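Acyl-CoA dehydrogenase domain protein Tcur3481 (Thermomonospora curvata, PDB 6WY9) probably binds FAD and acts as an acyl-CoA dehydrogenase, a flavoprotein oxidoreductase. Local coordinates at residues Thr225-Leu239 with Leu266-Leu280. Sequence-based numbering, arbitrary orientation.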
loop_
_atom_site.group_PDB
_atom_site.type_symbol
_atom_site.label_atom_id
_atom_site.label_comp_id
_atom_site.label_asym_id
_atom_site.label_seq_id
_atom_site.Cartn_x
_atom_site.Cartn_y
_atom_site.Cartn_z
ATOM N N THR B 225 -20.808 -10.455 7.381
ATOM C CA THR B 225 -21.380 -10.202 6.062
ATOM C C THR B 225 -22.225 -8.938 6.092
ATOM O O THR B 225 -22.112 -8.081 5.219
ATOM C CB THR B 225 -22.196 -11.431 5.628
ATOM O OG1 THR B 225 -21.343 -12.584 5.619
ATOM C CG2 THR B 225 -22.799 -11.254 4.248
ATOM N N ALA B 226 -23.055 -8.795 7.129
ATOM C CA ALA B 226 -23.904 -7.619 7.251
ATOM C C ALA B 226 -23.072 -6.340 7.408
ATOM O O ALA B 226 -23.394 -5.299 6.816
ATOM C CB ALA B 226 -24.862 -7.824 8.446
ATOM N N LEU B 227 -22.025 -6.385 8.241
ATOM C CA LEU B 227 -21.187 -5.210 8.393
ATOM C C LEU B 227 -20.539 -4.861 7.062
ATOM O O LEU B 227 -20.396 -3.691 6.725
ATOM C CB LEU B 227 -20.103 -5.448 9.473
ATOM C CG LEU B 227 -20.624 -5.418 10.919
ATOM C CD1 LEU B 227 -19.629 -6.221 11.895
ATOM C CD2 LEU B 227 -20.835 -3.955 11.366
ATOM N N ALA B 228 -20.109 -5.871 6.312
ATOM C CA ALA B 228 -19.548 -5.589 4.998
ATOM C C ALA B 228 -20.590 -4.956 4.083
ATOM O O ALA B 228 -20.248 -4.087 3.281
ATOM C CB ALA B 228 -18.970 -6.848 4.385
ATOM N N ALA B 229 -21.873 -5.328 4.217
ATOM C CA ALA B 229 -22.886 -4.669 3.382
ATOM C C ALA B 229 -22.991 -3.177 3.702
ATOM O O ALA B 229 -23.068 -2.333 2.791
ATOM C CB ALA B 229 -24.251 -5.357 3.538
ATOM N N VAL B 230 -22.997 -2.825 4.995
ATOM C CA VAL B 230 -23.078 -1.409 5.370
ATOM C C VAL B 230 -21.850 -0.674 4.842
ATOM O O VAL B 230 -21.938 0.437 4.298
ATOM C CB VAL B 230 -23.187 -1.265 6.904
ATOM C CG1 VAL B 230 -23.246 0.235 7.306
ATOM C CG2 VAL B 230 -24.374 -2.077 7.457
ATOM N N GLN B 231 -20.682 -1.294 5.001
ATOM C CA GLN B 231 -19.452 -0.644 4.584
ATOM C C GLN B 231 -19.465 -0.411 3.087
ATOM O O GLN B 231 -18.958 0.605 2.598
ATOM C CB GLN B 231 -18.235 -1.501 4.972
ATOM C CG GLN B 231 -16.878 -0.771 4.783
ATOM C CD GLN B 231 -16.596 0.178 5.923
ATOM O OE1 GLN B 231 -17.489 0.920 6.360
ATOM N NE2 GLN B 231 -15.353 0.162 6.428
ATOM N N LEU B 232 -19.940 -1.393 2.333
ATOM C CA LEU B 232 -20.044 -1.166 0.896
ATOM C C LEU B 232 -20.857 0.097 0.618
ATOM O O LEU B 232 -20.478 0.907 -0.238
ATOM C CB LEU B 232 -20.692 -2.376 0.223
ATOM C CG LEU B 232 -20.971 -2.248 -1.295
ATOM C CD1 LEU B 232 -19.626 -2.039 -2.148
ATOM C CD2 LEU B 232 -21.732 -3.520 -1.709
ATOM N N GLY B 233 -21.987 0.278 1.322
ATOM C CA GLY B 233 -22.809 1.455 1.086
ATOM C C GLY B 233 -22.118 2.734 1.541
ATOM O O GLY B 233 -22.133 3.752 0.835
ATOM N N VAL B 234 -21.456 2.691 2.702
ATOM C CA VAL B 234 -20.676 3.849 3.142
ATOM C C VAL B 234 -19.653 4.244 2.081
ATOM O O VAL B 234 -19.510 5.422 1.742
ATOM C CB VAL B 234 -19.984 3.572 4.489
ATOM C CG1 VAL B 234 -19.035 4.742 4.839
ATOM C CG2 VAL B 234 -21.072 3.360 5.620
ATOM N N ALA B 235 -18.874 3.282 1.593
ATOM C CA ALA B 235 -17.804 3.652 0.664
ATOM C C ALA B 235 -18.383 4.181 -0.642
ATOM O O ALA B 235 -17.850 5.132 -1.223
ATOM C CB ALA B 235 -16.884 2.450 0.384
ATOM N N SER B 236 -19.459 3.548 -1.130
ATOM C CA SER B 236 -20.107 3.981 -2.358
ATOM C C SER B 236 -20.627 5.409 -2.222
ATOM O O SER B 236 -20.438 6.241 -3.116
ATOM C CB SER B 236 -21.269 3.028 -2.700
ATOM O OG SER B 236 -20.764 1.721 -2.957
ATOM N N GLY B 237 -21.308 5.699 -1.114
ATOM C CA GLY B 237 -21.840 7.041 -0.927
ATOM C C GLY B 237 -20.727 8.061 -0.796
ATOM O O GLY B 237 -20.803 9.148 -1.367
ATOM N N ALA B 238 -19.667 7.713 -0.055
ATOM C CA ALA B 238 -18.527 8.611 0.088
ATOM C C ALA B 238 -17.917 8.931 -1.276
ATOM O O ALA B 238 -17.629 10.094 -1.596
ATOM C CB ALA B 238 -17.469 7.968 1.010
ATOM N N LEU B 239 -17.678 7.892 -2.080
ATOM C CA LEU B 239 -17.125 8.114 -3.413
ATOM C C LEU B 239 -18.051 9.008 -4.257
ATOM O O LEU B 239 -17.584 9.931 -4.939
ATOM C CB LEU B 239 -16.891 6.779 -4.119
ATOM C CG LEU B 239 -16.261 6.919 -5.506
ATOM C CD1 LEU B 239 -14.942 7.794 -5.518
ATOM C CD2 LEU B 239 -15.965 5.522 -6.092
ATOM N N LEU B 266 -9.495 8.505 -7.046
ATOM C CA LEU B 266 -10.882 8.110 -7.257
ATOM C C LEU B 266 -10.984 6.721 -7.875
ATOM O O LEU B 266 -11.878 5.939 -7.521
ATOM C CB LEU B 266 -11.602 9.127 -8.151
ATOM C CG LEU B 266 -11.758 10.537 -7.571
ATOM C CD1 LEU B 266 -12.141 11.472 -8.706
ATOM C CD2 LEU B 266 -12.914 10.543 -6.520
ATOM N N ALA B 267 -10.110 6.408 -8.839
ATOM C CA ALA B 267 -10.158 5.078 -9.467
ATOM C C ALA B 267 -9.836 3.982 -8.463
ATOM O O ALA B 267 -10.369 2.871 -8.551
ATOM C CB ALA B 267 -9.152 4.983 -10.621
ATOM N N ASP B 268 -8.901 4.239 -7.570
ATOM C CA ASP B 268 -8.566 3.195 -6.607
ATOM C C ASP B 268 -9.749 2.932 -5.694
ATOM O O ASP B 268 -10.020 1.777 -5.353
ATOM C CB ASP B 268 -7.324 3.560 -5.813
ATOM C CG ASP B 268 -6.017 3.370 -6.630
ATOM O OD1 ASP B 268 -5.982 2.685 -7.673
ATOM O OD2 ASP B 268 -5.025 3.921 -6.181
ATOM N N CYS B 269 -10.493 3.990 -5.323
ATOM C CA CYS B 269 -11.745 3.802 -4.592
ATOM C C CYS B 269 -12.727 2.942 -5.386
ATOM O O CYS B 269 -13.385 2.046 -4.836
ATOM C CB CYS B 269 -12.411 5.152 -4.302
ATOM S SG CYS B 269 -11.482 6.207 -3.144
ATOM N N TYR B 270 -12.927 3.290 -6.660
ATOM C CA TYR B 270 -13.814 2.519 -7.533
ATOM C C TYR B 270 -13.424 1.033 -7.569
ATOM O O TYR B 270 -14.273 0.144 -7.440
ATOM C CB TYR B 270 -13.722 3.161 -8.926
ATOM C CG TYR B 270 -14.696 2.712 -9.970
ATOM C CD1 TYR B 270 -14.519 1.486 -10.617
ATOM C CD2 TYR B 270 -15.719 3.554 -10.406
ATOM C CE1 TYR B 270 -15.402 1.085 -11.623
ATOM C CE2 TYR B 270 -16.590 3.164 -11.415
ATOM C CZ TYR B 270 -16.417 1.923 -12.017
ATOM O OH TYR B 270 -17.251 1.503 -13.032
ATOM N N ILE B 271 -12.141 0.756 -7.824
ATOM C CA ILE B 271 -11.654 -0.621 -7.843
ATOM C C ILE B 271 -11.965 -1.325 -6.514
ATOM O O ILE B 271 -12.499 -2.440 -6.481
ATOM C CB ILE B 271 -10.145 -0.628 -8.140
ATOM C CG1 ILE B 271 -9.855 -0.309 -9.616
ATOM C CG2 ILE B 271 -9.480 -1.986 -7.690
ATOM C CD1 ILE B 271 -8.366 0.177 -9.798
ATOM N N GLU B 272 -11.666 -0.661 -5.398
ATOM C CA GLU B 272 -11.847 -1.300 -4.105
ATOM C C GLU B 272 -13.317 -1.594 -3.856
ATOM O O GLU B 272 -13.661 -2.632 -3.270
ATOM C CB GLU B 272 -11.279 -0.411 -2.994
ATOM C CG GLU B 272 -9.715 -0.491 -2.941
ATOM C CD GLU B 272 -9.135 0.561 -2.025
ATOM O OE1 GLU B 272 -9.838 1.578 -1.742
ATOM O OE2 GLU B 272 -7.977 0.394 -1.631
ATOM N N ILE B 273 -14.186 -0.676 -4.284
ATOM C CA ILE B 273 -15.623 -0.855 -4.130
ATOM C C ILE B 273 -16.100 -2.024 -4.981
ATOM O O ILE B 273 -16.930 -2.834 -4.545
ATOM C CB ILE B 273 -16.369 0.449 -4.469
ATOM C CG1 ILE B 273 -16.124 1.528 -3.391
ATOM C CG2 ILE B 273 -17.915 0.186 -4.748
ATOM C CD1 ILE B 273 -16.734 2.923 -3.737
ATOM N N GLU B 274 -15.597 -2.142 -6.212
ATOM C CA GLU B 274 -15.996 -3.311 -7.025
ATOM C C GLU B 274 -15.557 -4.615 -6.370
ATOM O O GLU B 274 -16.305 -5.599 -6.348
ATOM C CB GLU B 274 -15.429 -3.191 -8.443
ATOM C CG GLU B 274 -16.204 -2.081 -9.145
ATOM C CD GLU B 274 -16.291 -2.171 -10.667
ATOM O OE1 GLU B 274 -15.365 -2.692 -11.339
ATOM O OE2 GLU B 274 -17.291 -1.653 -11.200
ATOM N N ALA B 275 -14.354 -4.630 -5.806
ATOM C CA ALA B 275 -13.855 -5.820 -5.118
ATOM C C ALA B 275 -14.695 -6.144 -3.878
ATOM O O ALA B 275 -15.051 -7.302 -3.641
ATOM C CB ALA B 275 -12.396 -5.604 -4.744
ATOM N N MET B 276 -14.964 -5.123 -3.057
ATOM C CA MET B 276 -15.829 -5.265 -1.897
ATOM C C MET B 276 -17.148 -5.899 -2.274
ATOM O O MET B 276 -17.618 -6.820 -1.602
ATOM C CB MET B 276 -16.065 -3.880 -1.295
ATOM C CG MET B 276 -14.806 -3.387 -0.567
ATOM S SD MET B 276 -14.839 -1.570 -0.348
ATOM C CE MET B 276 -16.083 -1.599 0.965
ATOM N N ARG B 277 -17.742 -5.403 -3.364
ATOM C CA ARG B 277 -19.071 -5.820 -3.785
ATOM C C ARG B 277 -19.092 -7.271 -4.260
ATOM O O ARG B 277 -19.985 -8.039 -3.896
ATOM C CB ARG B 277 -19.588 -4.852 -4.884
ATOM C CG ARG B 277 -20.965 -5.307 -5.440
ATOM C CD ARG B 277 -21.844 -4.172 -6.069
ATOM N NE ARG B 277 -21.097 -3.065 -6.637
ATOM C CZ ARG B 277 -21.160 -1.800 -6.206
ATOM N NH1 ARG B 277 -20.453 -0.884 -6.821
ATOM N NH2 ARG B 277 -21.929 -1.439 -5.170
ATOM N N VAL B 278 -18.135 -7.688 -5.087
ATOM C CA VAL B 278 -18.266 -9.096 -5.485
ATOM C C VAL B 278 -17.955 -10.037 -4.322
ATOM O O VAL B 278 -18.495 -11.144 -4.251
ATOM C CB VAL B 278 -17.401 -9.422 -6.719
ATOM C CG1 VAL B 278 -17.854 -8.549 -7.915
ATOM C CG2 VAL B 278 -15.887 -9.288 -6.395
ATOM N N CYS B 279 -17.079 -9.649 -3.401
ATOM C CA CYS B 279 -16.833 -10.563 -2.293
ATOM C C CYS B 279 -18.000 -10.576 -1.322
ATOM O O CYS B 279 -18.249 -11.600 -0.688
ATOM C CB CYS B 279 -15.570 -10.203 -1.544
ATOM S SG CYS B 279 -14.018 -10.403 -2.574
ATOM N N LEU B 280 -18.665 -9.440 -1.131
ATOM C CA LEU B 280 -19.921 -9.451 -0.347
ATOM C C LEU B 280 -20.906 -10.476 -0.903
ATOM O O LEU B 280 -21.455 -11.320 -0.176
ATOM C CB LEU B 280 -20.548 -8.041 -0.364
ATOM C CG LEU B 280 -21.992 -7.999 0.204
ATOM C CD1 LEU B 280 -21.964 -8.492 1.645
ATOM C CD2 LEU B 280 -22.537 -6.542 0.097
#
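L232 and L239 on one helix interlock with I273 and L280 on the other, each of the four a knob in a hole of the opposite helix. The pair runs antiparallel, with segment axes 9.9 Å apart at closest approach and 155° between their directions. L239 drops between L266, C269, Y270 and I273. With CG anti to the backbone N (chi1 -178°), its branch is carried across to the other helix, where CD1 meets L266 CD2 at 3.6 Å and CD2 presses on I273 CD1. I273 answers by reaching between L232, A235, S236 and L239, its CD1 lying 3.5 Å from A235 O and its CG2 against S236 OG and L232 CD1.

Two turns back along its helix, L232 splits in the same way. Its CD1 turns to I273, and its CD2 touches CD2 of L280 at 3.6 Å. The side chain of R277 crosses that of L232 at about a right angle, and L232 CD1 lies over one face of the guanidinium, 3.8 Å from R277 NH2; a long, weak ion pair leads from NH2 to E76. L280 then fills the last hole, between T225, A228, A229 and L232, while the bent chain of M276 lays CE alongside the backbone of Q231 and L232.

No hydrogen bond crosses the interface. S236 OG bonds back to L232 O at 2.9 Å, approaching from the opposite face to S236 N. This knobs-into-holes packing, whose L266 side chain lies about 9 Å from a bound dihydroflavine-adenine dinucleotide, joins two long antiparallel helices, 215-248 and 260-288, of the C-terminal helical bundle of the acyl-CoA dehydrogenase fold.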